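Local coordinates for uncharacterized protein (Bacteroides ovatus, PDB 4DQA), which is of unknown function but probably binds carbohydrate through a concanavalin A-like lectin/glucanase domain that follows an E-set-like N-terminal domain, at residues G185-T199 and Y203-T215. Sequence-based numbering, arbitrary orientation.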
ATOM      1  N   GLY A 185      14.744 -19.784  17.781  1.00 19.40           N
ATOM      2  CA  GLY A 185      15.229 -21.141  17.706  1.00 22.29           C
ATOM      3  C   GLY A 185      14.675 -21.882  16.499  1.00 21.85           C
ATOM      4  O   GLY A 185      15.135 -22.978  16.196  1.00 23.64           O
ATOM      5  N   VAL A 186      13.716 -21.267  15.809  1.00 20.45           N
ATOM      6  CA  VAL A 186      13.031 -21.920  14.701  1.00 18.22           C
ATOM      7  C   VAL A 186      13.057 -21.097  13.408  1.00 18.74           C
ATOM      8  O   VAL A 186      13.573 -21.566  12.384  1.00 20.61           O
ATOM      9  CB  VAL A 186      11.575 -22.251  15.086  1.00 20.75           C
ATOM     10  CG1 VAL A 186      10.833 -22.908  13.931  1.00 25.10           C
ATOM     11  CG2 VAL A 186      11.550 -23.164  16.332  1.00 23.88           C
HETATM   12  N   MSE A 187      12.518 -19.882  13.452  1.00 16.89           N
HETATM   13  CA  MSE A 187      12.528 -18.976  12.298  1.00 16.58           C
HETATM   14  C   MSE A 187      12.289 -17.553  12.785  1.00 14.00           C
HETATM   15  O   MSE A 187      11.149 -17.141  12.994  1.00 16.21           O
HETATM   16  CB  MSE A 187      11.462 -19.360  11.268  1.00 18.77           C
HETATM   17  CG  MSE A 187      11.541 -18.585   9.980  1.00 17.19           C
HETATM   18 SE   MSE A 187      13.092 -19.048   8.936  0.75 20.78          SE
HETATM   19  CE  MSE A 187      12.685 -20.915   8.656  1.00 22.73           C
ATOM     20  N   ILE A 188      13.371 -16.802  12.962  1.00 15.11           N
ATOM     21  CA  ILE A 188      13.248 -15.448  13.487  1.00 14.56           C
ATOM     22  C   ILE A 188      14.053 -14.465  12.621  1.00 16.23           C
ATOM     23  O   ILE A 188      15.143 -14.780  12.138  1.00 17.70           O
ATOM     24  CB  ILE A 188      13.639 -15.417  14.985  1.00 17.93           C
ATOM     25  CG1 ILE A 188      13.172 -14.119  15.666  1.00 17.50           C
ATOM     26  CG2 ILE A 188      15.127 -15.594  15.150  1.00 19.71           C
ATOM     27  CD1 ILE A 188      13.240 -14.144  17.184  1.00 17.41           C
ATOM     28  N   LEU A 189      13.461 -13.304  12.381  1.00 14.29           N
ATOM     29  CA  LEU A 189      14.118 -12.200  11.704  1.00 12.61           C
ATOM     30  C   LEU A 189      14.540 -11.184  12.749  1.00 13.09           C
ATOM     31  O   LEU A 189      13.731 -10.733  13.583  1.00 13.04           O
ATOM     32  CB  LEU A 189      13.176 -11.570  10.681  1.00 14.72           C
ATOM     33  CG  LEU A 189      13.730 -10.398   9.870  1.00 14.89           C
ATOM     34  CD1 LEU A 189      14.822 -10.897   8.952  1.00 16.70           C
ATOM     35  CD2 LEU A 189      12.599  -9.738   9.077  1.00 17.31           C
ATOM     36  N   ARG A 190      15.838 -10.886  12.753  1.00 12.90           N
ATOM     37  CA  ARG A 190      16.411  -9.982  13.741  1.00 12.47           C
ATOM     38  C   ARG A 190      17.457  -9.104  13.086  1.00 14.43           C
ATOM     39  O   ARG A 190      17.802  -9.276  11.912  1.00 14.62           O
ATOM     40  CB  ARG A 190      17.034 -10.790  14.879  1.00 14.06           C
ATOM     41  CG  ARG A 190      18.220 -11.639  14.474  1.00 15.31           C
ATOM     42  CD  ARG A 190      18.615 -12.620  15.585  1.00 16.56           C
ATOM     43  NE  ARG A 190      19.805 -13.397  15.247  1.00 15.78           N
ATOM     44  CZ  ARG A 190      20.168 -14.509  15.888  1.00 16.45           C
ATOM     45  NH1 ARG A 190      19.434 -14.973  16.901  1.00 19.03           N
ATOM     46  NH2 ARG A 190      21.246 -15.155  15.502  1.00 18.80           N
ATOM     47  N   ILE A 191      17.953  -8.141  13.860  1.00 13.00           N
ATOM     48  CA  ILE A 191      19.101  -7.346  13.428  1.00 12.65           C
ATOM     49  C   ILE A 191      20.171  -7.581  14.472  1.00 13.24           C
ATOM     50  O   ILE A 191      19.989  -7.260  15.656  1.00 12.96           O
ATOM     51  CB  ILE A 191      18.806  -5.840  13.340  1.00 11.66           C
ATOM     52  CG1 ILE A 191      17.483  -5.590  12.606  1.00 17.70           C
ATOM     53  CG2 ILE A 191      19.957  -5.176  12.617  1.00 15.56           C
ATOM     54  CD1 ILE A 191      17.017  -4.151  12.662  1.00 20.17           C
ATOM     55  N   GLY A 192      21.269  -8.190  14.042  1.00 13.09           N
ATOM     56  CA  GLY A 192      22.404  -8.438  14.898  1.00 13.26           C
ATOM     57  C   GLY A 192      22.407  -9.724  15.687  1.00 14.52           C
ATOM     58  O   GLY A 192      21.366 -10.225  16.105  1.00 14.30           O
ATOM     59  N   ASP A 193      23.604 -10.250  15.890  1.00 15.20           N
ATOM     60  CA  ASP A 193      23.823 -11.213  16.981  1.00 14.73           C
ATOM     61  C   ASP A 193      25.258 -11.037  17.467  1.00 16.97           C
ATOM     62  O   ASP A 193      26.068 -11.971  17.461  1.00 19.15           O
ATOM     63  CB  ASP A 193      23.561 -12.647  16.530  1.00 15.35           C
ATOM     64  CG  ASP A 193      23.607 -13.625  17.695  1.00 18.48           C
ATOM     65  OD1 ASP A 193      23.133 -13.257  18.797  1.00 19.79           O
ATOM     66  OD2 ASP A 193      24.112 -14.746  17.509  1.00 22.05           O
ATOM     67  N   ALA A 194      25.594  -9.820  17.865  1.00 15.44           N
ATOM     68  CA  ALA A 194      27.001  -9.463  18.058  1.00 16.46           C
ATOM     69  C   ALA A 194      27.677 -10.172  19.212  1.00 22.60           C
ATOM     70  O   ALA A 194      28.921 -10.277  19.234  1.00 25.45           O
ATOM     71  CB  ALA A 194      27.131  -7.955  18.200  1.00 21.51           C
ATOM     72  N   GLY A 195      26.889 -10.633  20.178  1.00 21.75           N
ATOM     73  CA  GLY A 195      27.429 -11.473  21.242  1.00 27.44           C
ATOM     74  C   GLY A 195      28.092 -12.739  20.733  1.00 34.61           C
ATOM     75  O   GLY A 195      28.968 -13.289  21.400  1.00 35.19           O
ATOM     76  N   GLY A 196      27.664 -13.210  19.558  1.00 29.91           N
ATOM     77  CA  GLY A 196      28.221 -14.399  18.933  1.00 34.98           C
ATOM     78  C   GLY A 196      29.452 -14.118  18.091  1.00 40.94           C
ATOM     79  O   GLY A 196      30.104 -15.043  17.584  1.00 44.68           O
ATOM     80  N   GLY A 197      29.769 -12.840  17.929  1.00 30.28           N
ATOM     81  CA  GLY A 197      31.027 -12.426  17.326  1.00 38.81           C
ATOM     82  C   GLY A 197      31.086 -12.616  15.825  1.00 37.98           C
ATOM     83  O   GLY A 197      32.154 -12.464  15.230  1.00 44.73           O
ATOM     84  N   ILE A 198      29.946 -12.933  15.208  1.00 29.37           N
ATOM     85  CA  ILE A 198      29.903 -13.160  13.772  1.00 35.43           C
ATOM     86  C   ILE A 198      29.035 -12.118  13.075  1.00 27.59           C
ATOM     87  O   ILE A 198      29.451 -11.519  12.080  1.00 34.22           O
ATOM     88  CB  ILE A 198      29.353 -14.560  13.436  1.00 40.69           C
ATOM     89  CG1 ILE A 198      30.259 -15.647  14.012  1.00 50.66           C
ATOM     90  CG2 ILE A 198      29.247 -14.734  11.936  1.00 43.15           C
ATOM     91  CD1 ILE A 198      31.664 -15.592  13.484  1.00 55.53           C
ATOM     92  N   THR A 199      27.827 -11.903  13.594  1.00 23.71           N
ATOM     93  CA  THR A 199      26.873 -11.011  12.951  1.00 18.89           C
ATOM     94  C   THR A 199      26.853  -9.646  13.646  1.00 17.12           C
ATOM     95  O   THR A 199      26.412  -9.519  14.782  1.00 18.37           O
ATOM     96  CB  THR A 199      25.473 -11.625  13.005  1.00 17.37           C
ATOM     97  OG1 THR A 199      25.511 -12.895  12.348  1.00 21.25           O
ATOM     98  CG2 THR A 199      24.459 -10.728  12.325  1.00 18.19           C
ATOM     99  N   TYR A 203      23.290  -5.698  11.348  1.00 13.92           N
ATOM    100  CA  TYR A 203      23.097  -6.528  10.153  1.00 14.37           C
ATOM    101  C   TYR A 203      21.846  -7.386  10.278  1.00 15.47           C
ATOM    102  O   TYR A 203      21.711  -8.181  11.214  1.00 14.71           O
ATOM    103  CB  TYR A 203      24.311  -7.422   9.925  1.00 15.08           C
ATOM    104  CG  TYR A 203      25.422  -6.752   9.154  1.00 14.78           C
ATOM    105  CD1 TYR A 203      25.871  -5.483   9.508  1.00 18.10           C
ATOM    106  CD2 TYR A 203      26.008  -7.363   8.070  1.00 17.13           C
ATOM    107  CE1 TYR A 203      26.878  -4.844   8.788  1.00 20.42           C
ATOM    108  CE2 TYR A 203      27.010  -6.739   7.353  1.00 17.75           C
ATOM    109  CZ  TYR A 203      27.442  -5.484   7.728  1.00 20.84           C
ATOM    110  OH  TYR A 203      28.444  -4.855   7.020  1.00 20.37           O
ATOM    111  N   LEU A 204      20.933  -7.224   9.334  1.00 13.67           N
ATOM    112  CA  LEU A 204      19.757  -8.076   9.260  1.00 14.92           C
ATOM    113  C   LEU A 204      20.124  -9.524   9.063  1.00 15.41           C
ATOM    114  O   LEU A 204      21.015  -9.864   8.292  1.00 18.25           O
ATOM    115  CB  LEU A 204      18.899  -7.703   8.066  1.00 20.07           C
ATOM    116  CG  LEU A 204      17.907  -6.595   8.194  1.00 24.10           C
ATOM    117  CD1 LEU A 204      17.376  -6.309   6.801  1.00 21.48           C
ATOM    118  CD2 LEU A 204      16.763  -7.006   9.127  1.00 16.60           C
ATOM    119  N   GLU A 205      19.410 -10.393   9.743  1.00 14.83           N
ATOM    120  CA  GLU A 205      19.730 -11.805   9.782  1.00 18.48           C
ATOM    121  C   GLU A 205      18.490 -12.614  10.017  1.00 18.14           C
ATOM    122  O   GLU A 205      17.606 -12.209  10.770  1.00 16.94           O
ATOM    123  CB  GLU A 205      20.725 -12.080  10.920  1.00 19.87           C
ATOM    124  CG  GLU A 205      21.125 -13.524  11.100  1.00 22.95           C
ATOM    125  CD  GLU A 205      22.202 -13.698  12.167  1.00 20.17           C
ATOM    126  OE1 GLU A 205      21.973 -13.299  13.345  1.00 20.67           O
ATOM    127  OE2 GLU A 205      23.283 -14.240  11.837  1.00 25.94           O
ATOM    128  N   VAL A 206      18.415 -13.768   9.358  1.00 17.00           N
ATOM    129  CA  VAL A 206      17.452 -14.783   9.722  1.00 15.96           C
ATOM    130  C   VAL A 206      18.132 -15.920  10.474  1.00 17.53           C
ATOM    131  O   VAL A 206      19.218 -16.363  10.115  1.00 19.65           O
ATOM    132  CB  VAL A 206      16.650 -15.272   8.511  1.00 18.74           C
ATOM    133  CG1 VAL A 206      17.533 -15.853   7.468  1.00 22.68           C
ATOM    134  CG2 VAL A 206      15.645 -16.309   8.945  1.00 20.52           C
ATOM    135  N   ALA A 207      17.510 -16.353  11.561  1.00 17.54           N
ATOM    136  CA  ALA A 207      18.089 -17.373  12.422  1.00 18.57           C
ATOM    137  C   ALA A 207      17.053 -18.391  12.853  1.00 19.05           C
ATOM    138  O   ALA A 207      15.862 -18.189  12.665  1.00 19.62           O
ATOM    139  CB  ALA A 207      18.735 -16.702  13.657  1.00 20.78           C
ATOM    140  N   GLY A 208      17.514 -19.509  13.389  1.00 22.26           N
ATOM    141  CA  GLY A 208      16.623 -20.567  13.832  1.00 23.49           C
ATOM    142  C   GLY A 208      17.254 -21.910  13.595  1.00 23.87           C
ATOM    143  O   GLY A 208      18.339 -22.207  14.105  1.00 26.82           O
ATOM    144  N   GLY A 209      16.570 -22.741  12.824  1.00 25.11           N
ATOM    145  CA  GLY A 209      17.147 -24.014  12.415  1.00 28.47           C
ATOM    146  C   GLY A 209      18.285 -23.859  11.417  1.00 33.07           C
ATOM    147  O   GLY A 209      19.125 -24.763  11.259  1.00 32.58           O
ATOM    148  N   GLN A 210      18.292 -22.728  10.715  1.00 26.35           N
ATOM    149  CA  GLN A 210      19.329 -22.394   9.744  1.00 28.75           C
ATOM    150  C   GLN A 210      19.411 -20.874   9.680  1.00 24.24           C
ATOM    151  O   GLN A 210      18.476 -20.191  10.102  1.00 25.93           O
ATOM    152  CB  GLN A 210      18.986 -22.958   8.368  1.00 29.73           C
ATOM    153  CG  GLN A 210      17.531 -22.757   7.970  1.00 33.51           C
ATOM    154  CD  GLN A 210      16.587 -23.742   8.640  1.00 30.76           C
ATOM    155  OE1 GLN A 210      16.838 -24.943   8.656  1.00 33.55           O
ATOM    156  NE2 GLN A 210      15.498 -23.230   9.199  1.00 29.69           N
ATOM    157  N   ASN A 211      20.515 -20.335   9.170  1.00 25.29           N
ATOM    158  CA  ASN A 211      20.709 -18.890   9.226  1.00 24.93           C
ATOM    159  C   ASN A 211      21.470 -18.318   8.050  1.00 23.00           C
ATOM    160  O   ASN A 211      22.256 -19.022   7.403  1.00 26.74           O
ATOM    161  CB  ASN A 211      21.445 -18.520  10.516  1.00 28.34           C
ATOM    162  CG  ASN A 211      22.867 -19.022  10.531  1.00 38.57           C
ATOM    163  OD1 ASN A 211      23.140 -20.153  10.945  1.00 38.08           O
ATOM    164  ND2 ASN A 211      23.782 -18.196  10.051  1.00 28.50           N
ATOM    165  N   TYR A 212      21.221 -17.048   7.765  1.00 21.56           N
ATOM    166  CA  TYR A 212      22.070 -16.270   6.883  1.00 20.07           C
ATOM    167  C   TYR A 212      21.802 -14.802   7.122  1.00 22.04           C
ATOM    168  O   TYR A 212      20.849 -14.442   7.808  1.00 19.10           O
ATOM    169  CB  TYR A 212      21.859 -16.640   5.408  1.00 21.67           C
ATOM    170  CG  TYR A 212      20.510 -16.277   4.812  1.00 22.27           C
ATOM    171  CD1 TYR A 212      19.403 -17.092   5.003  1.00 20.46           C
ATOM    172  CD2 TYR A 212      20.362 -15.148   4.020  1.00 22.69           C
ATOM    173  CE1 TYR A 212      18.168 -16.774   4.437  1.00 20.42           C
ATOM    174  CE2 TYR A 212      19.123 -14.816   3.446  1.00 22.79           C
ATOM    175  CZ  TYR A 212      18.036 -15.631   3.667  1.00 21.10           C
ATOM    176  OH  TYR A 212      16.819 -15.314   3.079  1.00 21.70           O
ATOM    177  N   ARG A 213      22.655 -13.954   6.573  1.00 21.49           N
ATOM    178  CA  ARG A 213      22.604 -12.529   6.850  1.00 19.12           C
ATOM    179  C   ARG A 213      22.974 -11.674   5.654  1.00 22.04           C
ATOM    180  O   ARG A 213      23.533 -12.162   4.655  1.00 22.82           O
ATOM    181  CB  ARG A 213      23.533 -12.202   8.023  1.00 20.77           C
ATOM    182  CG  ARG A 213      25.004 -12.458   7.727  1.00 21.51           C
ATOM    183  CD  ARG A 213      25.836 -11.923   8.884  1.00 27.35           C
ATOM    184  NE  ARG A 213      27.263 -12.218   8.838  1.00 34.44           N
ATOM    185  CZ  ARG A 213      28.135 -11.568   8.074  1.00 45.30           C
ATOM    186  NH1 ARG A 213      27.701 -10.623   7.224  1.00 34.40           N
ATOM    187  NH2 ARG A 213      29.433 -11.894   8.130  1.00 37.92           N
ATOM    188  N   VAL A 214      22.638 -10.395   5.740  1.00 20.62           N
ATOM    189  CA  VAL A 214      23.009  -9.433   4.716  1.00 22.94           C
ATOM    190  C   VAL A 214      24.475  -8.986   4.832  1.00 23.66           C
ATOM    191  O   VAL A 214      25.209  -9.470   5.702  1.00 23.47           O
ATOM    192  CB  VAL A 214      22.085  -8.216   4.736  1.00 19.50           C
ATOM    193  CG1 VAL A 214      20.639  -8.682   4.534  1.00 20.64           C
ATOM    194  CG2 VAL A 214      22.230  -7.438   6.056  1.00 20.46           C
ATOM    195  N   THR A 215      24.894  -8.078   3.953  1.00 24.66           N
ATOM    196  CA  THR A 215      26.292  -7.682   3.883  1.00 23.30           C
ATOM    197  C   THR A 215      26.531  -6.159   4.003  1.00 24.23           C
ATOM    198  O   THR A 215      27.632  -5.683   3.768  1.00 26.77           O
ATOM    199  CB  THR A 215      26.940  -8.258   2.595  1.00 29.93           C
ATOM    200  OG1 THR A 215      26.191  -7.841   1.470  1.00 27.99           O
ATOM    201  CG2 THR A 215      26.928  -9.782   2.626  1.00 33.08           C
TER
HETATM  202  O   HOH W   1      15.868 -20.560  10.222  1.00 24.26           O
HETATM  203  O   HOH W   2      13.580 -24.109  11.280  1.00 31.09           O
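R190 and E205 form a side-on salt bridge: NE and NH2 both donate to OE1, NE at 2.9 Å from it, and that oxygen lies in the guanidinium plane although the carboxylate itself is turned by 57°. The other carboxylate oxygen, E205 OE2, accepts from T199 OG1 at 2.7 Å, from above its plane, so both carboxylate oxygens of this buried acid have a partner. E205 can reach that far because its chain is extended, with CG opposite the backbone N (chi1 179°). A207 CB sits 3.4 Å over the centre of the R190 guanidinium; toward the rim of the opposite face lies D193, whose OD1 is bonded by N177. Reciprocal N-H to O bonds join I188 with A207 and R190 with E205, defining two strands whose N-to-C directions lie 154° apart, close to antiparallel. Where 203-208 gives way to the turn at 209-211, V186 O accepts from G209 N; one water bridges it firmly to Q210 NE2, another only weakly. On the face bearing M187, L189 and I191, M187 SE packs against V206 CG2 (3.7 Å). This apolar face rests on strands 163-171 and 236-241, with strand 178-180 alongside 187-190; strand 212-213 flanks 203-208 on its other edge, making a three-stranded antiparallel sheet.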